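Local coordinates for penicillin-binding protein activator LpoA (PDB 6DR3) that regulates peptidoglycan synthesis from the outer membrane by stimulating the transpeptidase activity of penicillin-binding protein 1A, at residues A[38-50]-A[71-83]. Numbering follows the deposited sequence.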
loop_
_atom_site.group_PDB
_atom_site.type_symbol
_atom_site.label_atom_id
_atom_site.label_comp_id
_atom_site.label_asym_id
_atom_site.label_seq_id
_atom_site.Cartn_x
_atom_site.Cartn_y
_atom_site.Cartn_z
ATOM N N LEU A 38 12.285 14.031 -9.812
ATOM C CA LEU A 38 11.261 13.485 -8.927
ATOM C C LEU A 38 11.332 11.965 -8.879
ATOM O O LEU A 38 11.121 11.358 -7.823
ATOM C CB LEU A 38 9.876 13.938 -9.387
ATOM C CG LEU A 38 9.537 15.412 -9.165
ATOM C CD1 LEU A 38 8.306 15.792 -9.968
ATOM C CD2 LEU A 38 9.319 15.697 -7.685
ATOM N N LEU A 39 11.627 11.333 -10.016
ATOM C CA LEU A 39 11.722 9.877 -10.050
ATOM C C LEU A 39 12.961 9.389 -9.308
ATOM O O LEU A 39 12.909 8.376 -8.601
ATOM C CB LEU A 39 11.727 9.392 -11.498
ATOM C CG LEU A 39 10.351 9.393 -12.167
ATOM C CD1 LEU A 39 10.474 9.442 -13.683
ATOM C CD2 LEU A 39 9.571 8.161 -11.735
ATOM N N ALA A 40 14.082 10.099 -9.454
ATOM C CA ALA A 40 15.283 9.745 -8.705
ATOM C C ALA A 40 15.018 9.774 -7.206
ATOM O O ALA A 40 15.439 8.869 -6.476
ATOM C CB ALA A 40 16.425 10.696 -9.063
ATOM N N ILE A 41 14.321 10.806 -6.729
ATOM C CA ILE A 41 13.963 10.881 -5.314
ATOM C C ILE A 41 13.154 9.654 -4.912
ATOM O O ILE A 41 13.421 9.018 -3.887
ATOM C CB ILE A 41 13.191 12.182 -5.029
ATOM C CG1 ILE A 41 14.056 13.400 -5.358
ATOM C CG2 ILE A 41 12.738 12.241 -3.569
ATOM C CD1 ILE A 41 13.271 14.686 -5.493
ATOM N N ARG A 42 12.149 9.307 -5.720
ATOM C CA ARG A 42 11.310 8.150 -5.419
ATOM C C ARG A 42 12.142 6.880 -5.312
ATOM O O ARG A 42 11.955 6.080 -4.385
ATOM C CB ARG A 42 10.234 7.997 -6.497
ATOM C CG ARG A 42 9.137 6.998 -6.159
ATOM C CD ARG A 42 8.348 6.589 -7.398
ATOM N NE ARG A 42 7.744 7.732 -8.084
ATOM C CZ ARG A 42 6.891 7.633 -9.101
ATOM N NH1 ARG A 42 6.532 6.440 -9.561
ATOM N NH2 ARG A 42 6.390 8.728 -9.658
ATOM N N ALA A 43 13.073 6.679 -6.246
ATOM C CA ALA A 43 13.889 5.470 -6.233
ATOM C C ALA A 43 14.897 5.491 -5.088
ATOM O O ALA A 43 15.126 4.464 -4.439
ATOM C CB ALA A 43 14.605 5.309 -7.573
ATOM N N LEU A 44 15.514 6.647 -4.829
ATOM C CA LEU A 44 16.467 6.743 -3.726
ATOM C C LEU A 44 15.816 6.358 -2.402
ATOM O O LEU A 44 16.412 5.634 -1.596
ATOM C CB LEU A 44 17.044 8.156 -3.647
ATOM C CG LEU A 44 18.007 8.561 -4.769
ATOM C CD1 LEU A 44 18.271 10.061 -4.739
ATOM C CD2 LEU A 44 19.312 7.794 -4.665
ATOM N N VAL A 45 14.593 6.833 -2.158
ATOM C CA VAL A 45 13.876 6.454 -0.942
ATOM C C VAL A 45 13.678 4.945 -0.899
ATOM O O VAL A 45 13.966 4.288 0.110
ATOM C CB VAL A 45 12.532 7.202 -0.854
ATOM C CG1 VAL A 45 11.684 6.673 0.307
ATOM C CG2 VAL A 45 12.765 8.694 -0.701
ATOM N N LYS A 46 13.184 4.371 -1.998
ATOM C CA LYS A 46 12.931 2.934 -2.037
ATOM C C LYS A 46 14.200 2.132 -1.787
ATOM O O LYS A 46 14.146 1.055 -1.183
ATOM C CB LYS A 46 12.324 2.550 -3.388
ATOM C CG LYS A 46 11.786 1.128 -3.450
ATOM C CD LYS A 46 11.116 0.852 -4.787
ATOM C CE LYS A 46 10.401 -0.490 -4.787
ATOM N NZ LYS A 46 9.681 -0.742 -6.065
ATOM N N GLU A 47 15.345 2.633 -2.245
ATOM C CA GLU A 47 16.597 1.897 -2.136
ATOM C C GLU A 47 17.277 2.076 -0.785
ATOM O O GLU A 47 18.287 1.415 -0.527
ATOM C CB GLU A 47 17.540 2.331 -3.262
ATOM C CG GLU A 47 17.042 1.923 -4.641
ATOM C CD GLU A 47 17.766 2.626 -5.775
ATOM O OE1 GLU A 47 18.832 3.231 -5.527
ATOM O OE2 GLU A 47 17.261 2.573 -6.917
ATOM N N GLY A 48 16.750 2.937 0.080
ATOM C CA GLY A 48 17.354 3.185 1.373
ATOM C C GLY A 48 18.388 4.287 1.388
ATOM O O GLY A 48 19.094 4.436 2.394
ATOM N N LYS A 49 18.502 5.058 0.309
ATOM C CA LYS A 49 19.455 6.164 0.224
ATOM C C LYS A 49 18.761 7.451 0.669
ATOM O O LYS A 49 18.511 8.374 -0.109
ATOM C CB LYS A 49 20.002 6.281 -1.193
ATOM C CG LYS A 49 20.939 5.152 -1.597
ATOM C CD LYS A 49 20.749 4.767 -3.056
ATOM C CE LYS A 49 22.051 4.313 -3.693
ATOM N NZ LYS A 49 22.742 3.271 -2.897
ATOM N N THR A 50 18.449 7.493 1.967
ATOM C CA THR A 50 17.621 8.571 2.497
ATOM C C THR A 50 18.330 9.917 2.406
ATOM O O THR A 50 17.712 10.924 2.042
ATOM C CB THR A 50 17.229 8.268 3.944
ATOM O OG1 THR A 50 16.730 6.928 4.035
ATOM C CG2 THR A 50 16.149 9.233 4.419
ATOM N N GLU A 71 3.226 15.303 -6.764
ATOM C CA GLU A 71 4.217 14.252 -6.556
ATOM C C GLU A 71 5.208 14.644 -5.466
ATOM O O GLU A 71 5.634 13.798 -4.672
ATOM C CB GLU A 71 4.945 13.951 -7.866
ATOM C CG GLU A 71 6.067 12.931 -7.746
ATOM C CD GLU A 71 5.579 11.569 -7.288
ATOM O OE1 GLU A 71 4.394 11.249 -7.521
ATOM O OE2 GLU A 71 6.383 10.820 -6.696
ATOM N N LYS A 72 5.583 15.924 -5.405
ATOM C CA LYS A 72 6.511 16.370 -4.371
ATOM C C LYS A 72 5.929 16.138 -2.982
ATOM O O LYS A 72 6.620 15.643 -2.082
ATOM C CB LYS A 72 6.857 17.848 -4.564
ATOM C CG LYS A 72 7.834 18.382 -3.516
ATOM C CD LYS A 72 8.081 19.876 -3.648
ATOM C CE LYS A 72 8.971 20.372 -2.515
ATOM N NZ LYS A 72 9.164 21.848 -2.538
ATOM N N THR A 73 4.658 16.494 -2.786
ATOM C CA THR A 73 4.043 16.321 -1.474
ATOM C C THR A 73 4.029 14.853 -1.068
ATOM O O THR A 73 4.209 14.523 0.110
ATOM C CB THR A 73 2.621 16.886 -1.469
ATOM O OG1 THR A 73 1.817 16.181 -2.425
ATOM C CG2 THR A 73 2.626 18.375 -1.803
ATOM N N LEU A 74 3.821 13.954 -2.031
ATOM C CA LEU A 74 3.821 12.530 -1.716
ATOM C C LEU A 74 5.224 12.046 -1.371
ATOM O O LEU A 74 5.403 11.259 -0.434
ATOM C CB LEU A 74 3.242 11.738 -2.888
ATOM C CG LEU A 74 3.083 10.226 -2.695
ATOM C CD1 LEU A 74 2.314 9.896 -1.420
ATOM C CD2 LEU A 74 2.387 9.626 -3.904
ATOM N N LEU A 75 6.235 12.513 -2.109
ATOM C CA LEU A 75 7.613 12.176 -1.769
ATOM C C LEU A 75 7.982 12.684 -0.383
ATOM O O LEU A 75 8.790 12.059 0.313
ATOM C CB LEU A 75 8.570 12.753 -2.814
ATOM C CG LEU A 75 8.461 12.190 -4.232
ATOM C CD1 LEU A 75 9.270 13.044 -5.195
ATOM C CD2 LEU A 75 8.929 10.743 -4.288
ATOM N N ALA A 76 7.406 13.814 0.034
ATOM C CA ALA A 76 7.683 14.336 1.368
ATOM C C ALA A 76 7.255 13.347 2.444
ATOM O O ALA A 76 7.939 13.192 3.463
ATOM C CB ALA A 76 6.979 15.677 1.564
ATOM N N VAL A 77 6.119 12.675 2.242
ATOM C CA VAL A 77 5.656 11.681 3.207
ATOM C C VAL A 77 6.612 10.495 3.244
ATOM O O VAL A 77 7.020 10.036 4.318
ATOM C CB VAL A 77 4.222 11.232 2.871
ATOM C CG1 VAL A 77 3.767 10.122 3.816
ATOM C CG2 VAL A 77 3.265 12.414 2.930
ATOM N N GLU A 78 6.971 9.973 2.070
ATOM C CA GLU A 78 7.846 8.809 2.011
ATOM C C GLU A 78 9.196 9.105 2.649
ATOM O O GLU A 78 9.786 8.238 3.303
ATOM C CB GLU A 78 8.014 8.361 0.558
ATOM C CG GLU A 78 6.699 7.977 -0.110
ATOM C CD GLU A 78 6.870 7.541 -1.557
ATOM O OE1 GLU A 78 7.774 8.068 -2.238
ATOM O OE2 GLU A 78 6.101 6.667 -2.013
ATOM N N ILE A 79 9.700 10.330 2.477
ATOM C CA ILE A 79 10.973 10.704 3.088
ATOM C C ILE A 79 10.852 10.703 4.608
ATOM O O ILE A 79 11.702 10.149 5.314
ATOM C CB ILE A 79 11.443 12.068 2.548
ATOM C CG1 ILE A 79 11.901 11.917 1.095
ATOM C CG2 ILE A 79 12.574 12.648 3.409
ATOM C CD1 ILE A 79 12.212 13.228 0.390
ATOM N N LYS A 80 9.791 11.315 5.138
ATOM C CA LYS A 80 9.634 11.378 6.589
ATOM C C LYS A 80 9.467 9.988 7.190
ATOM O O LYS A 80 9.953 9.720 8.295
ATOM C CB LYS A 80 8.451 12.272 6.953
ATOM C CG LYS A 80 8.744 13.749 6.757
ATOM C CD LYS A 80 7.710 14.635 7.423
ATOM C CE LYS A 80 8.042 16.104 7.214
ATOM N NZ LYS A 80 9.369 16.466 7.791
ATOM N N LEU A 81 8.782 9.087 6.482
ATOM C CA LEU A 81 8.695 7.710 6.953
ATOM C C LEU A 81 10.067 7.046 6.945
ATOM O O LEU A 81 10.411 6.301 7.870
ATOM C CB LEU A 81 7.706 6.920 6.096
ATOM C CG LEU A 81 6.233 7.301 6.280
ATOM C CD1 LEU A 81 5.375 6.668 5.199
ATOM C CD2 LEU A 81 5.734 6.894 7.660
ATOM N N ALA A 82 10.869 7.310 5.911
ATOM C CA ALA A 82 12.225 6.775 5.872
ATOM C C ALA A 82 13.071 7.326 7.012
ATOM O O ALA A 82 13.942 6.620 7.534
ATOM C CB ALA A 82 12.876 7.091 4.526
ATOM N N GLN A 83 12.830 8.572 7.416
ATOM C CA GLN A 83 13.531 9.181 8.539
ATOM C C GLN A 83 12.930 8.803 9.889
ATOM O O GLN A 83 13.310 9.397 10.905
ATOM C CB GLN A 83 13.531 10.706 8.397
ATOM C CG GLN A 83 14.232 11.223 7.153
ATOM C CD GLN A 83 14.187 12.737 7.041
ATOM O OE1 GLN A 83 15.185 13.373 6.707
ATOM N NE2 GLN A 83 13.026 13.320 7.321
HETATM O O HOH W 1 8.496 10.462 -8.157
HETATM O O HOH W 2 9.433 5.942 -2.869
#
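R42 and E71 meet through bends in both chains: E71 leaves its helix with CG opposite the backbone N (chi1 176°) and folds at chi2, while R42 turns at chi3; the two side chains cross at about a right angle, with the guanidinium and carboxylate planes 40° apart. Their salt bridge is long, 3.6 Å from R42 NH2 to E71 OE2, and a water bridges the two, accepting from R42 NE and donating to E71 OE2, 2.6 Å away, with a weak bond to L38 O. L39 CD2 covers one guanidinium face, and R42 NH2 also bonds M10 O. Beside this polar flank, branched L75 reaches two places at once, CD1 lying 3.6 Å from L38 CD2 and CD2 packing 3.7 Å from R42 CA. I41 CG2 comes against the same L75 CD1 and, further along, I79 CD1.

Helices 30-47 and 66-82 run nearly parallel, 21° apart, with helix 50-58 between them in sequence: the helix-loop-helix succession of TPR-like motifs, first and third helices side by side, consistent with the helical amino-terminal domain of LpoA. Compact V45 sets CG2 3.8 Å from I79 CG1 and brings CG1 against E78 O and CB. Near the C-terminal ends small A82 lets T50 come close, its CB 3.9 Å from T50 CG2, which also touches Q83 CG. G48, whose lack of a CB tolerates positive phi, closes helix 30-47 in a Schellman motif, and K49 follows as N-cap of helix 50-58. On the polar flank a second water links R42 O to E78 OE1, 2.8 Å from it, while R108 of helix 103-117 forms salt bridges with both E71 and E78.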